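Local coordinates for protein halorhodopsin (Halobacterium salinarum, PDB 2JAF) that pumps chloride ions across the archaeal membrane, driven by light absorbed by its retinal chromophore, at residues 89-92 / 93-97; 44-47 / 48-52; 177-180 / 181-185; 230-233 / 234-238. The protein carries 2 engineered substitutions. All coordinates share one frame; numbering follows the deposited sequence.

Interaction 1 (89-92 / 93-97); sequences IEMP and AGHAL. With BOG (octyl beta-D-glucopyranoside), chain F.
Met91 lies across one face of the His95 imidazole. Its CG stands over the middle of the ring, 3.7 Å from the ring centroid and 7° off the normal, a CH-pi contact. SD follows on the same face, 3.9 Å from the centroid and further off the normal. The bend at chi2 keeps SD over the ring beside CG, and the bend at chi3 carries CE away from it. The opposite face receives the sugar of the bound octyl glucoside, whose O3 sits nearer the rim than the centre. That O3 also accepts a hydrogen bond from Ala96 N at 3.0 Å.

The rotation of the imidazole is fixed at its edge. Leu97 N donates to His95 ND1 at 2.7 Å, almost in the ring plane. With ND1 accepting, NE2 is probably the protonated nitrogen; it makes a weak hydrogen bond to Val218 O. With His95 replaced by an alanine, Leu97 N would probably lose its acceptor, and a gap would be likely to open between Met91 and the sugar.

The backbone makes a type II beta turn from Pro92 to His95, closed by His95 N to Pro92 O at 3.1 Å. Gly94 takes the positive phi (101°) of the third turn position, where a CB would come too close to the carbonyl oxygen of Ala93.

The turn follows strand 87-90 in the connection to strand 101-104, its antiparallel partner. Met91 and Leu97 both rest on Val102 of that strand. Arg161 of helix 158-180 packs against Met91 and Pro92, and Leu158 touches His95.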
loop_
_atom_site.group_PDB
_atom_site.type_symbol
_atom_site.label_atom_id
_atom_site.label_comp_id
_atom_site.label_asym_id
_atom_site.label_seq_id
_atom_site.Cartn_x
_atom_site.Cartn_y
_atom_site.Cartn_z
ATOM N N ILE A 89 0.953 -15.938 -19.904
ATOM C CA ILE A 89 -0.203 -16.496 -19.207
ATOM C C ILE A 89 -1.000 -17.385 -20.153
ATOM O O ILE A 89 -1.251 -17.014 -21.294
ATOM C CB ILE A 89 -1.149 -15.377 -18.696
ATOM C CG1 ILE A 89 -0.360 -14.305 -17.924
ATOM C CG2 ILE A 89 -2.220 -15.985 -17.802
ATOM C CD1 ILE A 89 0.294 -14.797 -16.658
ATOM N N GLU A 90 -1.397 -18.562 -19.679
ATOM C CA GLU A 90 -2.168 -19.471 -20.509
ATOM C C GLU A 90 -3.650 -19.136 -20.414
ATOM O O GLU A 90 -4.217 -19.133 -19.327
ATOM C CB GLU A 90 -1.945 -20.915 -20.068
ATOM C CG GLU A 90 -2.618 -21.926 -20.975
ATOM C CD GLU A 90 -2.268 -23.351 -20.604
ATOM O OE1 GLU A 90 -1.063 -23.679 -20.583
ATOM O OE2 GLU A 90 -3.198 -24.139 -20.334
ATOM N N MET A 91 -4.280 -18.863 -21.552
ATOM C CA MET A 91 -5.702 -18.527 -21.555
ATOM C C MET A 91 -6.559 -19.769 -21.345
ATOM O O MET A 91 -6.277 -20.835 -21.896
ATOM C CB MET A 91 -6.075 -17.825 -22.865
ATOM C CG MET A 91 -5.377 -16.486 -23.050
ATOM S SD MET A 91 -5.799 -15.288 -21.744
ATOM C CE MET A 91 -4.496 -15.572 -20.544
ATOM N N PRO A 92 -7.623 -19.646 -20.536
ATOM C CA PRO A 92 -8.560 -20.729 -20.206
ATOM C C PRO A 92 -9.569 -21.052 -21.297
ATOM O O PRO A 92 -9.771 -20.266 -22.219
ATOM C CB PRO A 92 -9.248 -20.205 -18.951
ATOM C CG PRO A 92 -9.354 -18.742 -19.250
ATOM C CD PRO A 92 -7.970 -18.416 -19.801
ATOM N N ALA A 93 -10.202 -22.218 -21.177
ATOM C CA ALA A 93 -11.213 -22.655 -22.135
ATOM C C ALA A 93 -12.267 -21.565 -22.309
ATOM O O ALA A 93 -12.671 -20.915 -21.339
ATOM C CB ALA A 93 -11.870 -23.942 -21.645
ATOM N N GLY A 94 -12.714 -21.374 -23.545
ATOM C CA GLY A 94 -13.715 -20.357 -23.811
ATOM C C GLY A 94 -13.118 -19.092 -24.393
ATOM O O GLY A 94 -13.774 -18.381 -25.148
ATOM N N HIS A 95 -11.867 -18.806 -24.035
ATOM C CA HIS A 95 -11.171 -17.625 -24.532
ATOM C C HIS A 95 -10.821 -17.853 -25.998
ATOM O O HIS A 95 -10.602 -18.990 -26.417
ATOM C CB HIS A 95 -9.895 -17.385 -23.713
ATOM C CG HIS A 95 -9.180 -16.113 -24.053
ATOM N ND1 HIS A 95 -8.447 -15.954 -25.210
ATOM C CD2 HIS A 95 -9.078 -14.941 -23.379
ATOM C CE1 HIS A 95 -7.924 -14.741 -25.234
ATOM N NE2 HIS A 95 -8.291 -14.105 -24.135
ATOM N N ALA A 96 -10.779 -16.775 -26.776
ATOM C CA ALA A 96 -10.461 -16.878 -28.196
ATOM C C ALA A 96 -9.129 -17.580 -28.434
ATOM O O ALA A 96 -8.937 -18.225 -29.465
ATOM C CB ALA A 96 -10.437 -15.486 -28.831
ATOM N N LEU A 97 -8.213 -17.458 -27.478
ATOM C CA LEU A 97 -6.898 -18.078 -27.595
ATOM C C LEU A 97 -6.687 -19.137 -26.515
ATOM O O LEU A 97 -5.570 -19.337 -26.043
ATOM C CB LEU A 97 -5.811 -17.005 -27.486
ATOM C CG LEU A 97 -5.975 -15.843 -28.474
ATOM C CD1 LEU A 97 -4.988 -14.730 -28.162
ATOM C CD2 LEU A 97 -5.786 -16.361 -29.885
HETATM C C1 BOG F . -15.574 -13.907 -23.940
HETATM O O1 BOG F . -15.994 -13.889 -22.573
HETATM C C2 BOG F . -14.036 -14.183 -24.031
HETATM O O2 BOG F . -13.317 -13.179 -23.307
HETATM C C3 BOG F . -13.607 -14.209 -25.532
HETATM O O3 BOG F . -12.208 -14.454 -25.646
HETATM C C4 BOG F . -14.409 -15.317 -26.258
HETATM O O4 BOG F . -14.044 -15.383 -27.641
HETATM C C5 BOG F . -15.944 -15.035 -26.127
HETATM O O5 BOG F . -16.305 -14.956 -24.706
HETATM C C6 BOG F . -16.763 -16.139 -26.821
HETATM O O6 BOG F . -16.793 -17.350 -26.058
HETATM C "C1'" BOG F . -17.392 -13.634 -22.433
HETATM C "C2'" BOG F . -17.675 -13.101 -21.053
HETATM C "C3'" BOG F . -17.934 -11.621 -21.152
HETATM C "C4'" BOG F . -18.237 -10.993 -19.808
HETATM C "C5'" BOG F . -18.488 -9.499 -19.957
HETATM C "C6'" BOG F . -18.435 -8.808 -18.605
HETATM C "C7'" BOG F . -18.677 -7.330 -18.718
HETATM C "C8'" BOG F . -18.615 -6.689 -17.351
#

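Interaction 2 (44-47 / 48-52); sequences ILVF and VYMGR
Val48, Tyr49 and Met50 donate their backbone N-H groups to the carbonyls of Ile44, Leu45 and Val46, the i to i+4 pattern of an alpha helix, and Gly51 N adds a weak bond to Phe47 O. Met50 carries the main side-chain contacts. It runs beside Val46, both pointing the same way, and its SD touches Val46 CG1 at 3.7 Å. Its CG lies close over the backbone, 3.2 Å from Val46 O. The same sulfur approaches Phe47 from the edge of the ring. SD is 4.1 Å from Phe47 CD1 and 76° off the ring normal, so this is an edge-on Met-aromatic contact. Met50 CG is anti to the carbonyl carbon (chi1 -72°), which turns the chain back along the helix toward these two residues.

This is the last part of helix 27-50, the first transmembrane helix of the seven-helix rhodopsin fold. Ile44 and Val48 meet one turn apart, with the two CG2 methyls 4.2 Å from each other. Val48 CG2 also lies 3.0 Å from Ile44 O, a tight fit against the backbone.

Phe47 faces the protein interior. It packs on Leu67 of helix 58-82 and on Ala246 and Leu250 of helix 227-255. Its carbonyl oxygen also accepts a hydrogen bond from Trp63 NE1. Met50 reaches Phe247 and Arg251 of helix 227-255, while Val48 stays on the surface.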
loop_
_atom_site.group_PDB
_atom_site.type_symbol
_atom_site.label_atom_id
_atom_site.label_comp_id
_atom_site.label_asym_id
_atom_site.label_seq_id
_atom_site.Cartn_x
_atom_site.Cartn_y
_atom_site.Cartn_z
ATOM N N ILE A 44 9.261 15.054 -17.212
ATOM C CA ILE A 44 9.916 15.328 -15.939
ATOM C C ILE A 44 10.754 16.597 -16.044
ATOM O O ILE A 44 10.642 17.495 -15.212
ATOM C CB ILE A 44 10.831 14.161 -15.520
ATOM C CG1 ILE A 44 9.981 12.926 -15.213
ATOM C CG2 ILE A 44 11.661 14.558 -14.299
ATOM C CD1 ILE A 44 10.782 11.675 -14.941
ATOM N N LEU A 45 11.585 16.667 -17.076
ATOM C CA LEU A 45 12.435 17.831 -17.278
ATOM C C LEU A 45 11.610 19.097 -17.501
ATOM O O LEU A 45 11.933 20.159 -16.967
ATOM C CB LEU A 45 13.385 17.586 -18.454
ATOM C CG LEU A 45 14.392 16.456 -18.195
ATOM C CD1 LEU A 45 15.374 16.355 -19.359
ATOM C CD2 LEU A 45 15.145 16.730 -16.890
ATOM N N VAL A 46 10.539 18.981 -18.280
ATOM C CA VAL A 46 9.668 20.122 -18.546
ATOM C C VAL A 46 8.984 20.593 -17.264
ATOM O O VAL A 46 8.920 21.791 -16.988
ATOM C CB VAL A 46 8.582 19.767 -19.591
ATOM C CG1 VAL A 46 7.538 20.876 -19.663
ATOM C CG2 VAL A 46 9.224 19.563 -20.955
ATOM N N PHE A 47 8.484 19.647 -16.478
ATOM C CA PHE A 47 7.803 19.979 -15.235
ATOM C C PHE A 47 8.736 20.588 -14.190
ATOM O O PHE A 47 8.366 21.541 -13.504
ATOM C CB PHE A 47 7.112 18.739 -14.656
ATOM C CG PHE A 47 6.050 18.153 -15.557
ATOM C CD1 PHE A 47 5.556 18.873 -16.644
ATOM C CD2 PHE A 47 5.533 16.884 -15.305
ATOM C CE1 PHE A 47 4.561 18.338 -17.465
ATOM C CE2 PHE A 47 4.540 16.341 -16.119
ATOM C CZ PHE A 47 4.053 17.068 -17.201
ATOM N N VAL A 48 9.938 20.033 -14.053
ATOM C CA VAL A 48 10.894 20.571 -13.088
ATOM C C VAL A 48 11.122 22.034 -13.436
ATOM O O VAL A 48 11.128 22.902 -12.563
ATOM C CB VAL A 48 12.244 19.824 -13.144
ATOM C CG1 VAL A 48 13.265 20.519 -12.243
ATOM C CG2 VAL A 48 12.055 18.383 -12.697
ATOM N N TYR A 49 11.295 22.293 -14.727
ATOM C CA TYR A 49 11.512 23.641 -15.237
ATOM C C TYR A 49 10.324 24.551 -14.922
ATOM O O TYR A 49 10.490 25.624 -14.344
ATOM C CB TYR A 49 11.733 23.580 -16.751
ATOM C CG TYR A 49 11.801 24.926 -17.433
ATOM C CD1 TYR A 49 12.832 25.821 -17.155
ATOM C CD2 TYR A 49 10.835 25.303 -18.366
ATOM C CE1 TYR A 49 12.900 27.059 -17.789
ATOM C CE2 TYR A 49 10.892 26.536 -19.004
ATOM C CZ TYR A 49 11.926 27.409 -18.713
ATOM O OH TYR A 49 11.986 28.633 -19.344
ATOM N N MET A 50 9.129 24.114 -15.303
ATOM C CA MET A 50 7.915 24.890 -15.069
ATOM C C MET A 50 7.731 25.270 -13.607
ATOM O O MET A 50 7.042 26.238 -13.294
ATOM C CB MET A 50 6.687 24.108 -15.551
ATOM C CG MET A 50 6.569 24.013 -17.063
ATOM S SD MET A 50 5.252 22.896 -17.582
ATOM C CE MET A 50 3.787 23.925 -17.312
ATOM N N GLY A 51 8.341 24.506 -12.712
ATOM C CA GLY A 51 8.219 24.798 -11.296
ATOM C C GLY A 51 9.354 25.659 -10.770
ATOM O O GLY A 51 9.426 25.930 -9.571
ATOM N N ARG A 52 10.233 26.095 -11.668
ATOM C CA ARG A 52 11.380 26.915 -11.291
ATOM C C ARG A 52 11.027 28.050 -10.339
ATOM O O ARG A 52 11.735 28.282 -9.360
ATOM C CB ARG A 52 12.059 27.488 -12.540
ATOM C CG ARG A 52 11.159 28.354 -13.403
ATOM C CD ARG A 52 11.886 28.834 -14.647
ATOM N NE ARG A 52 11.014 29.621 -15.514
ATOM C CZ ARG A 52 11.404 30.195 -16.648
ATOM N NH1 ARG A 52 12.660 30.071 -17.059
ATOM N NH2 ARG A 52 10.539 30.895 -17.370
#

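Interaction 3 (177-180 / 181-185); sequences SALV and TDWAA
Ala178 CB sits over one face of the Trp183 indole. It is 3.9 Å from the centroid of the five-membered ring, a CH-pi contact toward the CD1 and NE1 side. Leu179 CD2 approaches the six-membered part obliquely, 3.7 Å from Trp183 CE3. Trp183 CG is anti to the carbonyl carbon (chi1 -80°), which swings the indole back against the preceding helix. NE1 then bonds to Ser133 OG, a hydroxyl that also binds Asp182 OD2. A leucine in place of Trp183 would probably leave Ser133 without this N-H partner and the Ala178 methyl without its flat cover.

Thr181 turns OG1 between its backbone N and carbonyl carbon (chi1 57°). From there OG1 donates to Ser177 O at 2.6 Å. Thr181 is the N-cap residue of helix 182-190, but its side chain does not cap that helix. It bonds back to helix 158-180 instead.

The break between the two helices is bridged at Ala178 O. This oxygen accepts from Trp183 N and from Thr181 N, both at 3.1 Å, from opposite faces of the carbonyl plane. Two donors on one oxygen, with a threonine hydroxyl on the next carbonyl back, satisfy helix-end carbonyls where the regular bonding pattern stops.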
loop_
_atom_site.group_PDB
_atom_site.type_symbol
_atom_site.label_atom_id
_atom_site.label_comp_id
_atom_site.label_asym_id
_atom_site.label_seq_id
_atom_site.Cartn_x
_atom_site.Cartn_y
_atom_site.Cartn_z
ATOM N N SER A 177 -17.553 8.645 -8.921
ATOM C CA SER A 177 -18.616 9.262 -8.131
ATOM C C SER A 177 -18.113 10.483 -7.371
ATOM O O SER A 177 -18.836 11.462 -7.212
ATOM C CB SER A 177 -19.217 8.251 -7.137
ATOM O OG SER A 177 -18.334 7.983 -6.059
ATOM N N ALA A 178 -16.876 10.422 -6.892
ATOM C CA ALA A 178 -16.307 11.541 -6.156
ATOM C C ALA A 178 -16.136 12.739 -7.089
ATOM O O ALA A 178 -16.461 13.875 -6.726
ATOM C CB ALA A 178 -14.962 11.141 -5.554
ATOM N N LEU A 179 -15.646 12.482 -8.299
ATOM C CA LEU A 179 -15.426 13.545 -9.277
ATOM C C LEU A 179 -16.710 14.254 -9.689
ATOM O O LEU A 179 -16.693 15.443 -10.010
ATOM C CB LEU A 179 -14.733 12.981 -10.522
ATOM C CG LEU A 179 -13.372 12.319 -10.303
ATOM C CD1 LEU A 179 -12.856 11.774 -11.626
ATOM C CD2 LEU A 179 -12.394 13.320 -9.720
ATOM N N VAL A 180 -17.824 13.528 -9.673
ATOM C CA VAL A 180 -19.110 14.099 -10.055
ATOM C C VAL A 180 -19.872 14.706 -8.885
ATOM O O VAL A 180 -20.888 15.378 -9.087
ATOM C CB VAL A 180 -20.019 13.036 -10.716
ATOM C CG1 VAL A 180 -19.271 12.341 -11.842
ATOM C CG2 VAL A 180 -20.481 12.031 -9.683
ATOM N N THR A 181 -19.398 14.477 -7.664
ATOM C CA THR A 181 -20.096 15.018 -6.505
ATOM C C THR A 181 -19.288 15.931 -5.582
ATOM O O THR A 181 -19.034 17.086 -5.927
ATOM C CB THR A 181 -20.761 13.887 -5.665
ATOM O OG1 THR A 181 -19.778 12.928 -5.255
ATOM C CG2 THR A 181 -21.836 13.185 -6.483
ATOM N N ASP A 182 -18.877 15.426 -4.420
ATOM C CA ASP A 182 -18.158 16.252 -3.451
ATOM C C ASP A 182 -16.846 16.900 -3.894
ATOM O O ASP A 182 -16.527 17.996 -3.441
ATOM C CB ASP A 182 -17.943 15.472 -2.148
ATOM C CG ASP A 182 -17.038 14.282 -2.322
ATOM O OD1 ASP A 182 -17.280 13.479 -3.245
ATOM O OD2 ASP A 182 -16.089 14.145 -1.524
ATOM N N TRP A 183 -16.086 16.251 -4.771
ATOM C CA TRP A 183 -14.836 16.847 -5.235
ATOM C C TRP A 183 -15.121 18.091 -6.075
ATOM O O TRP A 183 -14.327 19.033 -6.094
ATOM C CB TRP A 183 -14.022 15.835 -6.051
ATOM C CG TRP A 183 -13.255 14.867 -5.196
ATOM C CD1 TRP A 183 -13.665 14.310 -4.017
ATOM C CD2 TRP A 183 -11.965 14.307 -5.476
ATOM N NE1 TRP A 183 -12.712 13.440 -3.549
ATOM C CE2 TRP A 183 -11.659 13.417 -4.423
ATOM C CE3 TRP A 183 -11.041 14.469 -6.514
ATOM C CZ2 TRP A 183 -10.465 12.692 -4.377
ATOM C CZ3 TRP A 183 -9.853 13.748 -6.470
ATOM C CH2 TRP A 183 -9.576 12.871 -5.408
ATOM N N ALA A 184 -16.260 18.093 -6.763
ATOM C CA ALA A 184 -16.648 19.229 -7.597
ATOM C C ALA A 184 -17.119 20.391 -6.731
ATOM O O ALA A 184 -16.834 21.555 -7.028
ATOM C CB ALA A 184 -17.749 18.819 -8.562
ATOM N N ALA A 185 -17.843 20.072 -5.663
ATOM C CA ALA A 185 -18.345 21.095 -4.756
ATOM C C ALA A 185 -17.179 21.724 -4.005
ATOM O O ALA A 185 -17.206 22.910 -3.674
ATOM C CB ALA A 185 -19.337 20.484 -3.774
#

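Interaction 4 (230-233 / 234-238); sequences TSWA and YSVLD
Thr230 and Tyr234 lie side by side on helix 227-255, the last transmembrane helix of the seven-helix rhodopsin fold and the one that carries the retinal lysine in this family. Thr230 CG2 touches the tyrosine at CE2, 3.6 Å away. CG2 is anti to the backbone N (chi1 -59° for OG1), which extends the methyl toward the next turn.

Ser231 points away from the next turn. Its carbonyl accepts Ser235 N at 3.0 Å, in the carbonyl plane. Both serines, one turn apart, bond through OG to Ser32 and Arg108, Ser231 to the OG of Ser32 and Ser235 to its O, and Ser231 OG also binds Gln105.

Trp232 packs on Ser32 and Val35 of helix 27-50, with NE1 bonded to Ser31 OG. Val236 CG2 comes to the ring edge, 4.2 Å from Trp232 CE3.

Ala233 accepts Leu237 N through its carbonyl oxygen, and Leu237 CG packs against that oxygen at 3.4 Å. Further along the helix, Asp238 belongs to the retinal pocket. Its OD1 is hydrogen-bonded to Tyr210 OH, and its OD2 to Tyr77 OH.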
loop_
_atom_site.group_PDB
_atom_site.type_symbol
_atom_site.label_atom_id
_atom_site.label_comp_id
_atom_site.label_asym_id
_atom_site.label_seq_id
_atom_site.Cartn_x
_atom_site.Cartn_y
_atom_site.Cartn_z
ATOM N N THR A 230 -2.081 -3.700 -28.732
ATOM C CA THR A 230 -2.677 -3.450 -27.421
ATOM C C THR A 230 -1.729 -2.571 -26.604
ATOM O O THR A 230 -2.154 -1.644 -25.914
ATOM C CB THR A 230 -2.921 -4.777 -26.661
ATOM O OG1 THR A 230 -3.800 -5.613 -27.425
ATOM C CG2 THR A 230 -3.553 -4.508 -25.303
ATOM N N SER A 231 -0.437 -2.862 -26.692
ATOM C CA SER A 231 0.553 -2.080 -25.960
ATOM C C SER A 231 0.540 -0.616 -26.405
ATOM O O SER A 231 0.554 0.292 -25.571
ATOM C CB SER A 231 1.949 -2.681 -26.154
ATOM O OG SER A 231 2.890 -2.046 -25.304
ATOM N N TRP A 232 0.501 -0.375 -27.714
ATOM C CA TRP A 232 0.480 0.998 -28.208
ATOM C C TRP A 232 -0.761 1.761 -27.744
ATOM O O TRP A 232 -0.689 2.961 -27.470
ATOM C CB TRP A 232 0.558 1.040 -29.746
ATOM C CG TRP A 232 1.965 1.286 -30.270
ATOM C CD1 TRP A 232 2.792 0.372 -30.862
ATOM C CD2 TRP A 232 2.717 2.509 -30.184
ATOM N NE1 TRP A 232 4.009 0.947 -31.146
ATOM C CE2 TRP A 232 3.990 2.257 -30.741
ATOM C CE3 TRP A 232 2.438 3.793 -29.688
ATOM C CZ2 TRP A 232 4.991 3.241 -30.815
ATOM C CZ3 TRP A 232 3.435 4.776 -29.760
ATOM C CH2 TRP A 232 4.696 4.489 -30.321
ATOM N N ALA A 233 -1.897 1.074 -27.646
ATOM C CA ALA A 233 -3.124 1.735 -27.216
ATOM C C ALA A 233 -2.941 2.280 -25.799
ATOM O O ALA A 233 -3.254 3.442 -25.526
ATOM C CB ALA A 233 -4.308 0.756 -27.274
ATOM N N TYR A 234 -2.434 1.438 -24.902
ATOM C CA TYR A 234 -2.196 1.849 -23.517
ATOM C C TYR A 234 -1.167 2.988 -23.468
ATOM O O TYR A 234 -1.316 3.946 -22.702
ATOM C CB TYR A 234 -1.662 0.673 -22.688
ATOM C CG TYR A 234 -2.664 -0.415 -22.338
ATOM C CD1 TYR A 234 -3.860 -0.113 -21.691
ATOM C CD2 TYR A 234 -2.367 -1.762 -22.572
ATOM C CE1 TYR A 234 -4.735 -1.122 -21.277
ATOM C CE2 TYR A 234 -3.233 -2.777 -22.160
ATOM C CZ TYR A 234 -4.409 -2.454 -21.514
ATOM O OH TYR A 234 -5.254 -3.453 -21.076
ATOM N N SER A 235 -0.118 2.876 -24.278
ATOM C CA SER A 235 0.926 3.894 -24.314
ATOM C C SER A 235 0.372 5.240 -24.745
ATOM O O SER A 235 0.723 6.265 -24.170
ATOM C CB SER A 235 2.063 3.470 -25.246
ATOM O OG SER A 235 2.774 2.377 -24.683
ATOM N N VAL A 236 -0.491 5.244 -25.755
ATOM C CA VAL A 236 -1.086 6.502 -26.202
ATOM C C VAL A 236 -1.983 7.068 -25.100
ATOM O O VAL A 236 -2.013 8.274 -24.868
ATOM C CB VAL A 236 -1.925 6.316 -27.481
ATOM C CG1 VAL A 236 -2.711 7.590 -27.783
ATOM C CG2 VAL A 236 -1.010 5.975 -28.650
ATOM N N LEU A 237 -2.727 6.199 -24.423
ATOM C CA LEU A 237 -3.592 6.669 -23.344
ATOM C C LEU A 237 -2.738 7.306 -22.251
ATOM O O LEU A 237 -3.088 8.359 -21.709
ATOM C CB LEU A 237 -4.418 5.515 -22.769
ATOM C CG LEU A 237 -5.583 5.067 -23.656
ATOM C CD1 LEU A 237 -6.220 3.822 -23.068
ATOM C CD2 LEU A 237 -6.627 6.209 -23.752
ATOM N N ASP A 238 -1.615 6.666 -21.929
ATOM C CA ASP A 238 -0.707 7.187 -20.906
ATOM C C ASP A 238 -0.191 8.580 -21.272
ATOM O O ASP A 238 -0.053 9.445 -20.402
ATOM C CB ASP A 238 0.496 6.256 -20.724
ATOM C CG ASP A 238 0.224 5.101 -19.773
ATOM O OD1 ASP A 238 -0.895 4.990 -19.228
ATOM O OD2 ASP A 238 1.156 4.294 -19.565
#

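In the fold
Interaction 4 is the one that reaches the retinal pocket, through Asp238, and the Tyr234 side chain is about 5 Å from retinal. The others stand further off. The side chain of Leu179 is about 10 Å from retinal, the side chain of Phe47 about 12 Å from retinal, and that of His95 about 13 Å. Interactions 2 and 4 belong to neighbouring helices, 27-50 and 227-255, and their nearest atoms are about 9 Å apart. Interactions 1 and 4 are equally near, at about 9 Å. Interactions 1 and 3 lie close to opposite ends of helix 158-180, with centres 39 Å apart. Interactions 1 and 2 are on opposite sides of the chain's centre, 45 Å between centres.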